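Local coordinates for protein beta-d-glucoside glucohydrolase (Hypocrea jecorina, PDB 3ZYZ) that probably hydrolyses terminal, non-reducing beta-D-glucosyl residues with release of beta-D-glucose, as a secreted family 3 glycoside hydrolase of cellulose breakdown, at residues Ser199-Tyr204 against Met234-Ala239; Leu59-Leu64 against Trp382-Val387; Ala437-Gly442 against Gly451-Leu456. One frame throughout, in Å; residues are numbered along the deposited sequence.

Contact 1 (Ser199-Tyr204 against Met234-Ala239); sequences SVMCSY and MTDWNA. With BGC (beta-D-glucopyranose), chain D.
Asp236 OD2 receives two bonds: one from O2 of the bound glucose, at 2.8 Å, and one from a water that also accepts a bond from Tyr204 N. The site lies where two neighbouring parallel strands, 199-202 and 232-235, end in the TIM-barrel-like N-terminal domain. Helix 216-226 lies between them in the chain, giving a beta-alpha-beta crossover, and it packs on Val200 and Cys202. Three backbone bonds join the strand ends: Met234 N to Val200 O, Cys202 N to Met234 O, and Asp236 N to Cys202 O. The last is the most bent, with 132° at the hydrogen.

Asp236 places its CB over the centre of the Tyr204 ring, a CH-pi contact of 4.1 Å to the centroid. Its carboxylate stacks on the ring, with the planes 25° apart. CG lies anti to the backbone N (chi1 -155°), which turns the carboxylate to the glucose. Met201 SD packs on Asp236 CG at 3.6 Å, and Met201 CE touches Trp237 CZ3 at 3.9 Å. C6 of the glucose, its hydroxymethyl carbon, lies over the centre of one face of the Trp237 ring. Trp237 NE1 bonds to Val43 O. A type II turn from Asp236 to Ala239 brings Ala239 CB to Tyr204 CD1. At the far end of that ring, Tyr204 OH donates to Trp237 O over 2.5 Å.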
loop_
_atom_site.group_PDB
_atom_site.type_symbol
_atom_site.label_atom_id
_atom_site.label_comp_id
_atom_site.label_asym_id
_atom_site.label_seq_id
_atom_site.Cartn_x
_atom_site.Cartn_y
_atom_site.Cartn_z
ATOM N N SER A 199 -8.168 14.325 -1.812
ATOM C CA SER A 199 -9.096 13.892 -0.788
ATOM C C SER A 199 -8.439 12.913 0.176
ATOM O O SER A 199 -7.426 12.277 -0.153
ATOM C CB SER A 199 -10.329 13.258 -1.437
ATOM O OG SER A 199 -11.277 12.868 -0.463
ATOM N N VAL A 200 -9.022 12.822 1.364
ATOM C CA VAL A 200 -8.606 11.898 2.397
ATOM C C VAL A 200 -9.901 11.240 2.868
ATOM O O VAL A 200 -10.936 11.916 2.989
ATOM C CB VAL A 200 -7.904 12.620 3.552
ATOM C CG1 VAL A 200 -7.838 11.738 4.798
ATOM C CG2 VAL A 200 -6.475 13.083 3.124
ATOM N N MET A 201 -9.866 9.935 3.104
ATOM C CA MET A 201 -11.049 9.240 3.631
ATOM C C MET A 201 -10.883 8.859 5.106
ATOM O O MET A 201 -9.954 8.121 5.452
ATOM C CB MET A 201 -11.336 7.987 2.810
ATOM C CG MET A 201 -12.598 7.228 3.230
ATOM S SD MET A 201 -12.663 5.597 2.462
ATOM C CE MET A 201 -12.877 6.017 0.728
ATOM N N CYS A 202 -11.788 9.327 5.971
ATOM C CA CYS A 202 -11.702 8.978 7.402
ATOM C C CYS A 202 -12.232 7.576 7.655
ATOM O O CYS A 202 -13.134 7.122 6.956
ATOM C CB CYS A 202 -12.365 10.020 8.314
ATOM S SG CYS A 202 -14.036 10.518 7.892
ATOM N N SER A 203 -11.655 6.889 8.640
ATOM C CA SER A 203 -11.894 5.458 8.824
ATOM C C SER A 203 -13.139 5.104 9.645
ATOM O O SER A 203 -13.836 5.981 10.163
ATOM C CB SER A 203 -10.652 4.784 9.430
ATOM O OG SER A 203 -10.316 5.369 10.676
ATOM N N TYR A 204 -13.370 3.799 9.754
ATOM C CA TYR A 204 -14.471 3.184 10.498
ATOM C C TYR A 204 -14.306 3.190 12.012
ATOM O O TYR A 204 -15.294 3.244 12.744
ATOM C CB TYR A 204 -14.616 1.718 10.072
ATOM C CG TYR A 204 -15.428 1.525 8.817
ATOM C CD1 TYR A 204 -16.749 1.988 8.742
ATOM C CD2 TYR A 204 -14.888 0.870 7.701
ATOM C CE1 TYR A 204 -17.506 1.812 7.600
ATOM C CE2 TYR A 204 -15.640 0.694 6.544
ATOM C CZ TYR A 204 -16.952 1.170 6.505
ATOM O OH TYR A 204 -17.710 1.012 5.376
ATOM N N MET A 234 -13.703 12.838 3.163
ATOM C CA MET A 234 -14.902 12.025 2.985
ATOM C C MET A 234 -14.906 10.874 3.989
ATOM O O MET A 234 -13.850 10.419 4.428
ATOM C CB MET A 234 -14.974 11.470 1.554
ATOM C CG MET A 234 -14.101 10.217 1.320
ATOM S SD MET A 234 -14.222 9.538 -0.341
ATOM C CE MET A 234 -13.515 10.844 -1.336
ATOM N N THR A 235 -16.103 10.385 4.321
ATOM C CA THR A 235 -16.243 9.240 5.206
ATOM C C THR A 235 -15.895 7.955 4.480
ATOM O O THR A 235 -16.002 7.878 3.252
ATOM C CB THR A 235 -17.699 9.080 5.725
ATOM O OG1 THR A 235 -18.571 8.904 4.609
ATOM C CG2 THR A 235 -18.154 10.287 6.535
ATOM N N ASP A 236 -15.485 6.939 5.234
ATOM C CA ASP A 236 -15.551 5.593 4.708
ATOM C C ASP A 236 -17.054 5.278 4.617
ATOM O O ASP A 236 -17.885 6.055 5.102
ATOM C CB ASP A 236 -14.781 4.590 5.574
ATOM C CG ASP A 236 -14.335 3.360 4.773
ATOM O OD1 ASP A 236 -15.075 2.922 3.844
ATOM O OD2 ASP A 236 -13.236 2.845 5.055
ATOM N N TRP A 237 -17.409 4.185 3.955
ATOM C CA TRP A 237 -18.812 3.950 3.585
ATOM C C TRP A 237 -19.719 3.666 4.783
ATOM O O TRP A 237 -19.684 2.583 5.367
ATOM C CB TRP A 237 -18.913 2.879 2.488
ATOM C CG TRP A 237 -19.089 3.451 1.072
ATOM C CD1 TRP A 237 -20.017 3.066 0.154
ATOM C CD2 TRP A 237 -18.325 4.497 0.448
ATOM N NE1 TRP A 237 -19.875 3.786 -1.003
ATOM C CE2 TRP A 237 -18.854 4.685 -0.846
ATOM C CE3 TRP A 237 -17.251 5.295 0.857
ATOM C CZ2 TRP A 237 -18.346 5.640 -1.737
ATOM C CZ3 TRP A 237 -16.738 6.241 -0.034
ATOM C CH2 TRP A 237 -17.287 6.402 -1.319
ATOM N N ASN A 238 -20.535 4.665 5.123
ATOM C CA ASN A 238 -21.394 4.677 6.324
ATOM C C ASN A 238 -20.585 4.684 7.622
ATOM O O ASN A 238 -20.956 4.070 8.617
ATOM C CB ASN A 238 -22.436 3.552 6.318
ATOM C CG ASN A 238 -23.522 3.761 7.375
ATOM O OD1 ASN A 238 -24.231 4.756 7.354
ATOM N ND2 ASN A 238 -23.629 2.827 8.316
ATOM N N ALA A 239 -19.470 5.409 7.592
ATOM C CA ALA A 239 -18.607 5.576 8.740
ATOM C C ALA A 239 -19.026 6.812 9.538
ATOM O O ALA A 239 -18.443 7.099 10.588
ATOM C CB ALA A 239 -17.158 5.696 8.281
HETATM C C2 BGC D . -13.933 0.439 2.394
HETATM C C3 BGC D . -13.257 1.535 1.603
HETATM C C4 BGC D . -13.946 1.638 0.252
HETATM C C5 BGC D . -15.458 1.873 0.424
HETATM C C6 BGC D . -16.196 1.978 -0.909
HETATM C C1 BGC D . -15.461 0.637 2.458
HETATM O O1 BGC D . -16.061 -0.483 3.069
HETATM O O2 BGC D . -13.347 0.441 3.676
HETATM O O3 BGC D . -11.894 1.187 1.461
HETATM O O4 BGC D . -13.335 2.647 -0.520
HETATM O O5 BGC D . -16.026 0.801 1.163
HETATM O O6 BGC D . -16.251 0.698 -1.507
HETATM O O HOH W 1 -15.856 7.094 11.757
HETATM O O HOH W 2 -17.783 3.971 11.636
HETATM O O HOH W 3 -11.923 2.384 7.452
#

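Contact 2 (Leu59-Leu64 against Trp382-Val387); sequences LQDGPL and WGSGAV. With BGC (beta-D-glucopyranose), chain D.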
loop_
_atom_site.group_PDB
_atom_site.type_symbol
_atom_site.label_atom_id
_atom_site.label_comp_id
_atom_site.label_asym_id
_atom_site.label_seq_id
_atom_site.Cartn_x
_atom_site.Cartn_y
_atom_site.Cartn_z
ATOM N N LEU A 59 -17.416 8.787 -7.796
ATOM C CA LEU A 59 -16.376 8.202 -6.949
ATOM C C LEU A 59 -16.381 6.694 -7.107
ATOM O O LEU A 59 -17.422 6.082 -6.978
ATOM C CB LEU A 59 -16.591 8.580 -5.474
ATOM C CG LEU A 59 -16.618 10.096 -5.184
ATOM C CD1 LEU A 59 -18.049 10.613 -5.113
ATOM C CD2 LEU A 59 -15.903 10.404 -3.906
ATOM N N GLN A 60 -15.218 6.110 -7.394
ATOM C CA GLN A 60 -15.105 4.660 -7.626
ATOM C C GLN A 60 -13.917 4.043 -6.905
ATOM O O GLN A 60 -12.866 4.674 -6.784
ATOM C CB GLN A 60 -14.957 4.377 -9.129
ATOM C CG GLN A 60 -15.344 2.963 -9.575
ATOM C CD GLN A 60 -16.850 2.797 -9.714
ATOM O OE1 GLN A 60 -17.618 3.722 -9.442
ATOM N NE2 GLN A 60 -17.276 1.621 -10.147
ATOM N N ASP A 61 -14.073 2.798 -6.446
ATOM C CA ASP A 61 -12.915 2.007 -5.997
ATOM C C ASP A 61 -12.044 1.627 -7.215
ATOM O O ASP A 61 -12.501 1.715 -8.353
ATOM C CB ASP A 61 -13.364 0.757 -5.238
ATOM C CG ASP A 61 -13.990 1.082 -3.886
ATOM O OD1 ASP A 61 -13.341 1.813 -3.105
ATOM O OD2 ASP A 61 -15.134 0.616 -3.621
ATOM N N GLY A 62 -10.778 1.271 -7.002
ATOM C CA GLY A 62 -10.101 1.395 -5.720
ATOM C C GLY A 62 -8.598 1.535 -5.950
ATOM O O GLY A 62 -8.173 1.967 -7.020
ATOM N N PRO A 63 -7.789 1.137 -4.950
ATOM C CA PRO A 63 -6.335 1.333 -4.948
ATOM C C PRO A 63 -5.553 0.608 -6.049
ATOM O O PRO A 63 -4.400 0.969 -6.300
ATOM C CB PRO A 63 -5.921 0.824 -3.561
ATOM C CG PRO A 63 -7.161 0.946 -2.749
ATOM C CD PRO A 63 -8.243 0.553 -3.677
ATOM N N LEU A 64 -6.141 -0.407 -6.684
ATOM C CA LEU A 64 -5.403 -1.152 -7.717
ATOM C C LEU A 64 -6.084 -1.164 -9.087
ATOM O O LEU A 64 -5.771 -1.996 -9.944
ATOM C CB LEU A 64 -5.044 -2.579 -7.246
ATOM C CG LEU A 64 -6.102 -3.572 -6.735
ATOM C CD1 LEU A 64 -6.944 -4.131 -7.856
ATOM C CD2 LEU A 64 -5.432 -4.717 -5.979
ATOM N N TRP A 382 -9.225 -9.874 -0.804
ATOM C CA TRP A 382 -10.658 -9.649 -1.090
ATOM C C TRP A 382 -11.214 -8.325 -0.524
ATOM O O TRP A 382 -10.627 -7.731 0.380
ATOM C CB TRP A 382 -11.522 -10.842 -0.642
ATOM C CG TRP A 382 -11.631 -11.066 0.850
ATOM C CD1 TRP A 382 -12.331 -10.307 1.742
ATOM C CD2 TRP A 382 -11.047 -12.130 1.607
ATOM N NE1 TRP A 382 -12.196 -10.811 3.007
ATOM C CE2 TRP A 382 -11.423 -11.936 2.956
ATOM C CE3 TRP A 382 -10.237 -13.227 1.280
ATOM C CZ2 TRP A 382 -11.024 -12.801 3.982
ATOM C CZ3 TRP A 382 -9.838 -14.084 2.303
ATOM C CH2 TRP A 382 -10.229 -13.861 3.639
ATOM N N GLY A 383 -12.331 -7.867 -1.084
ATOM C CA GLY A 383 -13.050 -6.724 -0.533
ATOM C C GLY A 383 -13.242 -5.633 -1.561
ATOM O O GLY A 383 -13.219 -5.900 -2.767
ATOM N N SER A 384 -13.406 -4.399 -1.076
ATOM C CA SER A 384 -13.618 -3.244 -1.933
ATOM C C SER A 384 -12.388 -2.913 -2.784
ATOM O O SER A 384 -12.488 -2.204 -3.805
ATOM C CB SER A 384 -13.997 -2.030 -1.079
ATOM O OG SER A 384 -12.882 -1.557 -0.336
ATOM N N GLY A 385 -11.232 -3.424 -2.363
ATOM C CA GLY A 385 -9.992 -3.165 -3.079
ATOM C C GLY A 385 -9.646 -4.165 -4.166
ATOM O O GLY A 385 -8.573 -4.081 -4.762
ATOM N N ALA A 386 -10.552 -5.108 -4.427
ATOM C CA ALA A 386 -10.350 -6.071 -5.496
ATOM C C ALA A 386 -11.078 -5.602 -6.762
ATOM O O ALA A 386 -11.975 -4.774 -6.676
ATOM C CB ALA A 386 -10.829 -7.433 -5.058
ATOM N N VAL A 387 -10.668 -6.106 -7.928
ATOM C CA VAL A 387 -11.329 -5.779 -9.209
ATOM C C VAL A 387 -11.458 -7.044 -10.080
ATOM O O VAL A 387 -10.956 -8.110 -9.718
ATOM C CB VAL A 387 -10.569 -4.700 -10.036
ATOM C CG1 VAL A 387 -10.446 -3.373 -9.282
ATOM C CG2 VAL A 387 -9.202 -5.210 -10.452
HETATM C C2 BGC D . -13.933 0.439 2.394
HETATM C C3 BGC D . -13.257 1.535 1.603
HETATM C C4 BGC D . -13.946 1.638 0.252
HETATM C C5 BGC D . -15.458 1.873 0.424
HETATM C C6 BGC D . -16.196 1.978 -0.909
HETATM C C1 BGC D . -15.461 0.637 2.458
HETATM O O1 BGC D . -16.061 -0.483 3.069
HETATM O O2 BGC D . -13.347 0.441 3.676
HETATM O O3 BGC D . -11.894 1.187 1.461
HETATM O O4 BGC D . -13.335 2.647 -0.520
HETATM O O5 BGC D . -16.026 0.801 1.163
HETATM O O6 BGC D . -16.251 0.698 -1.507
HETATM O O HOH W 4 -8.776 -1.435 -6.713
#
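Leu64 and Gly385 make the tight part of this contact. Gly385 O points into the leucine side chain and lies 3.2 Å from Leu64 CG, with both methyl carbons close by. Leu64 CG sits between its backbone N and carbonyl carbon (chi1 55°), and CD1 reaches on to Val387 CG2 at 3.6 Å. Leu64 and Val387 lie alongside, their chains running opposite ways. Next to them the packing is looser: Pro63 CD stays 4.2 Å from Gly385 CA. There a water accepts a bond from Leu64 N and lies 3.3 Å from Gly385 O. No direct hydrogen bond joins the segments.

The contact is an interface between domains. Residues 59-64 take in the end of strand 58-60 and the loop after it in the TIM-barrel-like N-terminal domain, with a cis peptide between Asp61 and Gly62. Residues 382-387 belong to a C-terminal domain loop, where Gly383 to Ala386 form a type I turn. Toward the glucose the two sides meet again, as Asp61 CB rests 3.4 Å from Ser384 O. O4 of the glucose donates to Asp61 OD1 at 2.7 Å. O6 also approaches Asp61 OD2, but so closely that the exact geometry is doubtful; OD2 has a salt bridge to Arg67 NH1. Ser384 OG bonds to Glu441 OE1, and O3 of the glucose gives Ser384 OG a weak bond at 3.4 Å.

Contact 3 (Ala437-Gly442 against Gly451-Leu456); sequences ADSGEG and GDRNNL. With BGC (beta-D-glucopyranose), chain D.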
loop_
_atom_site.group_PDB
_atom_site.type_symbol
_atom_site.label_atom_id
_atom_site.label_comp_id
_atom_site.label_asym_id
_atom_site.label_seq_id
_atom_site.Cartn_x
_atom_site.Cartn_y
_atom_site.Cartn_z
ATOM N N ALA A 437 -1.602 -17.808 0.919
ATOM C CA ALA A 437 -2.387 -17.323 2.043
ATOM C C ALA A 437 -3.159 -16.096 1.545
ATOM O O ALA A 437 -2.686 -15.355 0.679
ATOM C CB ALA A 437 -1.513 -16.990 3.246
ATOM N N ASP A 438 -4.368 -15.917 2.058
ATOM C CA ASP A 438 -5.255 -14.878 1.558
ATOM C C ASP A 438 -5.865 -14.130 2.731
ATOM O O ASP A 438 -5.767 -14.581 3.871
ATOM C CB ASP A 438 -6.346 -15.500 0.672
ATOM C CG ASP A 438 -6.971 -14.495 -0.292
ATOM O OD1 ASP A 438 -6.507 -13.336 -0.351
ATOM O OD2 ASP A 438 -7.931 -14.868 -0.992
ATOM N N SER A 439 -6.475 -12.979 2.453
ATOM C CA SER A 439 -7.181 -12.196 3.475
ATOM C C SER A 439 -7.913 -11.040 2.809
ATOM O O SER A 439 -7.804 -10.844 1.586
ATOM C CB SER A 439 -6.219 -11.691 4.562
ATOM O OG SER A 439 -5.480 -10.569 4.131
ATOM N N GLY A 440 -8.665 -10.273 3.587
ATOM C CA GLY A 440 -9.323 -9.123 2.989
ATOM C C GLY A 440 -10.181 -8.320 3.922
ATOM O O GLY A 440 -10.072 -8.430 5.144
ATOM N N GLU A 441 -11.050 -7.522 3.322
ATOM C CA GLU A 441 -11.902 -6.617 4.071
ATOM C C GLU A 441 -12.931 -7.378 4.883
ATOM O O GLU A 441 -13.537 -8.347 4.397
ATOM C CB GLU A 441 -12.592 -5.638 3.121
ATOM C CG GLU A 441 -13.030 -4.356 3.799
ATOM C CD GLU A 441 -13.713 -3.411 2.845
ATOM O OE1 GLU A 441 -13.354 -3.432 1.645
ATOM O OE2 GLU A 441 -14.592 -2.646 3.304
ATOM N N GLY A 442 -13.132 -6.926 6.116
ATOM C CA GLY A 442 -13.869 -7.686 7.109
ATOM C C GLY A 442 -15.384 -7.747 6.992
ATOM O O GLY A 442 -16.067 -7.686 8.006
ATOM N N GLY A 451 -11.602 -11.926 7.704
ATOM C CA GLY A 451 -11.039 -10.739 7.075
ATOM C C GLY A 451 -9.559 -10.682 7.371
ATOM O O GLY A 451 -8.724 -10.913 6.490
ATOM N N ASP A 452 -9.235 -10.388 8.627
ATOM C CA ASP A 452 -7.910 -10.703 9.149
ATOM C C ASP A 452 -7.719 -12.221 9.046
ATOM O O ASP A 452 -8.698 -12.974 8.995
ATOM C CB ASP A 452 -7.781 -10.267 10.604
ATOM C CG ASP A 452 -8.248 -8.838 10.841
ATOM O OD1 ASP A 452 -7.695 -7.900 10.239
ATOM O OD2 ASP A 452 -9.164 -8.656 11.660
ATOM N N ARG A 453 -6.467 -12.661 8.990
ATOM C CA ARG A 453 -6.158 -14.087 9.013
ATOM C C ARG A 453 -6.185 -14.648 10.430
ATOM O O ARG A 453 -5.736 -13.994 11.379
ATOM C CB ARG A 453 -4.786 -14.343 8.402
ATOM C CG ARG A 453 -4.677 -13.925 6.950
ATOM C CD ARG A 453 -3.334 -14.296 6.381
ATOM N NE ARG A 453 -2.291 -13.295 6.634
ATOM C CZ ARG A 453 -0.991 -13.579 6.664
ATOM N NH1 ARG A 453 -0.580 -14.835 6.472
ATOM N NH2 ARG A 453 -0.100 -12.613 6.879
ATOM N N ASN A 454 -6.721 -15.862 10.543
ATOM C CA ASN A 454 -6.665 -16.668 11.752
ATOM C C ASN A 454 -5.260 -17.017 12.200
ATOM O O ASN A 454 -5.002 -17.124 13.392
ATOM C CB ASN A 454 -7.446 -17.970 11.548
ATOM C CG ASN A 454 -8.935 -17.751 11.515
ATOM O OD1 ASN A 454 -9.434 -16.774 12.056
ATOM N ND2 ASN A 454 -9.658 -18.664 10.883
ATOM N N ASN A 455 -4.359 -17.233 11.248
ATOM C CA ASN A 455 -2.972 -17.588 11.575
ATOM C C ASN A 455 -2.020 -17.316 10.440
ATOM O O ASN A 455 -2.417 -16.812 9.388
ATOM C CB ASN A 455 -2.866 -19.060 11.973
ATOM C CG ASN A 455 -3.471 -19.979 10.946
ATOM O OD1 ASN A 455 -2.995 -20.071 9.810
ATOM N ND2 ASN A 455 -4.535 -20.661 11.332
ATOM N N LEU A 456 -0.756 -17.660 10.653
ATOM C CA LEU A 456 0.281 -17.375 9.671
ATOM C C LEU A 456 0.747 -18.635 8.927
ATOM O O LEU A 456 1.897 -18.713 8.481
ATOM C CB LEU A 456 1.451 -16.633 10.330
ATOM C CG LEU A 456 1.105 -15.347 11.095
ATOM C CD1 LEU A 456 2.350 -14.762 11.745
ATOM C CD2 LEU A 456 0.431 -14.315 10.187
HETATM C C2 BGC D . -13.933 0.439 2.394
HETATM C C3 BGC D . -13.257 1.535 1.603
HETATM C C4 BGC D . -13.946 1.638 0.252
HETATM C C5 BGC D . -15.458 1.873 0.424
HETATM C C6 BGC D . -16.196 1.978 -0.909
HETATM C C1 BGC D . -15.461 0.637 2.458
HETATM O O1 BGC D . -16.061 -0.483 3.069
HETATM O O2 BGC D . -13.347 0.441 3.676
HETATM O O3 BGC D . -11.894 1.187 1.461
HETATM O O4 BGC D . -13.335 2.647 -0.520
HETATM O O5 BGC D . -16.026 0.801 1.163
HETATM O O6 BGC D . -16.251 0.698 -1.507
HETATM O O HOH W 5 -3.077 -10.777 5.879
#
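Arg453 lies across the backbone of Asp438 and Ser439, where two parts of one long loop run side by side. The loop follows strand 430-437 of the mixed six-stranded sheet in the alpha/beta sandwich of the C-terminal domain. From CB the arginine chain first brings CG to Asp438 O at 3.3 Å and to Ser439 CB at 3.6 Å. CD stays beside the same carbonyl oxygen. A bend at chi3 (-85°) then turns the head. Arg453 NE donates to a water at 2.7 Å, and that water donates on to Ser439 OG, which also bonds to Gly124. Leu456 CD2 covers one guanidinium face toward its rim. At the tip, NH1 lies 4.0 Å from Ala437 CB and bonds to Ala485 O, while NH2 bonds to Pro121 O.

Nearer the sugar, Gly440 N donates to Gly451 O over 3.0 Å, nearly straight at the hydrogen (172°), with the donor 27° from the carbonyl plane. A CB on Gly451 would crowd Gly442 CA, so its absence lets the segments come this close. The first bond of the Glu441 side chain points away from residues 451-456. The extended chain carries OE2, salt-bridged to Arg169, to the glucose, where O1 donates to Glu441 OE2 at 2.6 Å.

The three contacts surround one glucose. Contact 1 lies wholly in the N-terminal domain and contact 3 in the C-terminal domain. Contact 2 joins the two. Contacts 1 and 2 have centres about 14 Å apart and share the sheet that holds strands 58-60, 199-202 and 232-235; Met234 CE touches Leu59 CD2. The centres of contacts 2 and 3 are about 17 Å apart, and the two touch through Trp382 and Ser384. Contacts 1 and 3 are farthest apart, about 22 Å between centres, and do not touch. In the chain, contact 1 falls between the two segments of contact 2, and contact 3 follows. The sugar pocket is therefore built from both domains.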